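Local structure of dTDP-4-dehydrorhamnose 3-epimerase (Streptomyces niveus, 2C0Z) at residues 19-24 and 119-124. The protein epimerises a dTDP-4-keto-6-deoxy sugar at C3, acting together with the enzyme NovU on the way to the sugar of the antibiotic novobiocin. Sequence-based numbering, arbitrary orientation. Where two conformers were deposited one is given.
Sequences GVWEIT and AVYLSE. With EDO (1,2-ethanediol), chain E.
W21 and Y121 pair across two antiparallel strands, 20-30 and 119-122, in one sheet of the RmlC-like cupin fold. Their mutual backbone bonds are nearly straight, with Y121 N to W21 O at 2.9 Å. Beyond the non-hydrogen-bonded pair E22 and V120 comes the next hydrogen-bonded pair, I23 with A119.

On the face that carries these two pairs, the aromatic side chains cross at a slant: CD1 of W21 lies 4.1 Å from CD2 of Y121, close to the plane of the phenol ring at its edge. The phenol gets there because its CG is anti to the backbone N (chi1 169°), while the indole swings to the side of its own N. Helix 41-48 packs on both side chains, which suits large, flat groups. CD1 of I23 reaches across to CB of Y121, 3.9 Å away, and the small A119 leaves room for the branched I23 beside it.

The other face bears V20, E22, V120 and L122. Methyl CG1 of V20 meets CG1 of V120 at 3.9 Å, branched residues well suited to extended backbone, and the extended chain of E22 carries OE2 to a salt bridge with R118. L122 lies near K81 and H128, probable substrate-binding residues.

Just before strand 20-30 begins, G19 has a positive phi (95°) at which a CB would press on the preceding carbonyl O, a place for glycine. A 1,2-ethanediol, most likely a crystallisation additive, lies over one indole face and takes a bond from G19 N. The carbonyl O of G19 receives a weak bond from S123 N and, in the conformer given, one from S123 OG. Firmer is the bond from I23 N to A119 O, 2.8 Å long.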
loop_
_atom_site.group_PDB
_atom_site.type_symbol
_atom_site.label_atom_id
_atom_site.label_comp_id
_atom_site.label_asym_id
_atom_site.label_seq_id
_atom_site.Cartn_x
_atom_site.Cartn_y
_atom_site.Cartn_z
ATOM N N GLY A 19 -20.754 1.193 -7.815
ATOM C CA GLY A 19 -19.689 1.932 -7.174
ATOM C C GLY A 19 -18.621 1.079 -6.524
ATOM O O GLY A 19 -17.639 1.617 -5.960
ATOM N N VAL A 20 -18.766 -0.235 -6.613
ATOM C CA VAL A 20 -17.813 -1.180 -6.021
ATOM C C VAL A 20 -17.219 -2.033 -7.130
ATOM O O VAL A 20 -17.950 -2.553 -7.964
ATOM C CB VAL A 20 -18.410 -2.102 -4.929
ATOM C CG1 VAL A 20 -17.332 -3.016 -4.359
ATOM C CG2 VAL A 20 -19.031 -1.279 -3.835
ATOM N N TRP A 21 -15.893 -2.127 -7.153
ATOM C CA TRP A 21 -15.141 -2.881 -8.185
ATOM C C TRP A 21 -14.139 -3.801 -7.526
ATOM O O TRP A 21 -13.588 -3.494 -6.462
ATOM C CB TRP A 21 -14.339 -1.940 -9.086
ATOM C CG TRP A 21 -15.138 -1.003 -9.944
ATOM C CD1 TRP A 21 -15.861 0.082 -9.538
ATOM C CD2 TRP A 21 -15.302 -1.075 -11.372
ATOM N NE1 TRP A 21 -16.440 0.701 -10.624
ATOM C CE2 TRP A 21 -16.128 0.002 -11.755
ATOM C CE3 TRP A 21 -14.838 -1.934 -12.360
ATOM C CZ2 TRP A 21 -16.495 0.246 -13.076
ATOM C CZ3 TRP A 21 -15.204 -1.689 -13.700
ATOM C CH2 TRP A 21 -16.027 -0.616 -14.035
ATOM N N GLU A 22 -13.883 -4.917 -8.205
ATOM C CA GLU A 22 -12.816 -5.859 -7.838
ATOM C C GLU A 22 -11.685 -5.691 -8.850
ATOM O O GLU A 22 -11.919 -5.717 -10.053
ATOM C CB GLU A 22 -13.295 -7.303 -7.785
ATOM C CG GLU A 22 -12.174 -8.260 -7.420
ATOM C CD GLU A 22 -12.641 -9.683 -7.173
ATOM O OE1 GLU A 22 -13.822 -10.003 -7.357
ATOM O OE2 GLU A 22 -11.794 -10.500 -6.780
ATOM N N ILE A 23 -10.479 -5.485 -8.348
ATOM C CA ILE A 23 -9.289 -5.371 -9.173
ATOM C C ILE A 23 -8.435 -6.621 -9.038
ATOM O O ILE A 23 -8.064 -7.026 -7.942
ATOM C CB ILE A 23 -8.497 -4.126 -8.767
ATOM C CG1 ILE A 23 -9.375 -2.843 -8.918
ATOM C CG2 ILE A 23 -7.268 -4.014 -9.647
ATOM C CD1 ILE A 23 -10.099 -2.422 -7.638
ATOM N N THR A 24 -8.152 -7.243 -10.182
ATOM C CA THR A 24 -7.193 -8.314 -10.305
ATOM C C THR A 24 -5.858 -7.651 -10.653
ATOM O O THR A 24 -5.798 -6.836 -11.575
ATOM C CB THR A 24 -7.636 -9.244 -11.440
ATOM O OG1 THR A 24 -8.912 -9.824 -11.110
ATOM C CG2 THR A 24 -6.671 -10.366 -11.646
ATOM N N ALA A 119 -7.826 -6.598 -5.062
ATOM C CA ALA A 119 -8.163 -5.386 -4.342
ATOM C C ALA A 119 -9.649 -5.094 -4.586
ATOM O O ALA A 119 -10.211 -5.509 -5.601
ATOM C CB ALA A 119 -7.296 -4.227 -4.784
ATOM N N VAL A 120 -10.254 -4.375 -3.648
ATOM C CA VAL A 120 -11.600 -3.892 -3.800
ATOM C C VAL A 120 -11.600 -2.391 -3.666
ATOM O O VAL A 120 -11.001 -1.852 -2.738
ATOM C CB VAL A 120 -12.564 -4.543 -2.783
ATOM C CG1 VAL A 120 -13.907 -3.866 -2.777
ATOM C CG2 VAL A 120 -12.760 -6.006 -3.071
ATOM N N TYR A 121 -12.266 -1.715 -4.610
ATOM C CA TYR A 121 -12.511 -0.290 -4.548
ATOM C C TYR A 121 -13.969 -0.083 -4.175
ATOM O O TYR A 121 -14.867 -0.668 -4.772
ATOM C CB TYR A 121 -12.217 0.384 -5.875
ATOM C CG TYR A 121 -12.702 1.809 -5.925
ATOM C CD1 TYR A 121 -12.028 2.805 -5.227
ATOM C CD2 TYR A 121 -13.833 2.168 -6.648
ATOM C CE1 TYR A 121 -12.464 4.115 -5.241
ATOM C CE2 TYR A 121 -14.269 3.486 -6.654
ATOM C CZ TYR A 121 -13.575 4.442 -5.941
ATOM O OH TYR A 121 -13.980 5.782 -5.960
ATOM N N LEU A 122 -14.184 0.744 -3.179
ATOM C CA LEU A 122 -15.538 1.116 -2.770
ATOM C C LEU A 122 -15.707 2.610 -2.723
ATOM O O LEU A 122 -14.868 3.330 -2.198
ATOM C CB LEU A 122 -15.936 0.485 -1.448
ATOM C CG LEU A 122 -15.015 0.626 -0.264
ATOM C CD1 LEU A 122 -15.796 0.671 1.026
ATOM C CD2 LEU A 122 -14.022 -0.530 -0.216
ATOM N N SER A 123 -16.787 3.058 -3.336
ATOM C CA SER A 123 -17.098 4.463 -3.458
ATOM C C SER A 123 -17.734 5.031 -2.180
ATOM O O SER A 123 -17.963 4.334 -1.196
ATOM C CB SER A 123 -18.118 4.653 -4.606
ATOM O OG SER A 123 -17.613 4.261 -5.861
ATOM N N GLU A 124 -18.045 6.319 -2.223
ATOM C CA GLU A 124 -18.644 7.004 -1.096
ATOM C C GLU A 124 -19.995 6.395 -0.718
ATOM O O GLU A 124 -20.769 5.928 -1.566
ATOM C CB GLU A 124 -18.810 8.493 -1.422
ATOM C CG GLU A 124 -17.537 9.236 -1.778
ATOM C CD GLU A 124 -16.979 9.047 -3.206
ATOM O OE1 GLU A 124 -17.493 8.267 -4.072
ATOM O OE2 GLU A 124 -15.936 9.706 -3.463
HETATM C C1 EDO E . -20.058 0.012 -11.649
HETATM O O1 EDO E . -20.876 0.897 -10.913
HETATM C C2 EDO E . -19.145 -0.583 -10.588
HETATM O O2 EDO E . -19.861 -1.277 -9.594
#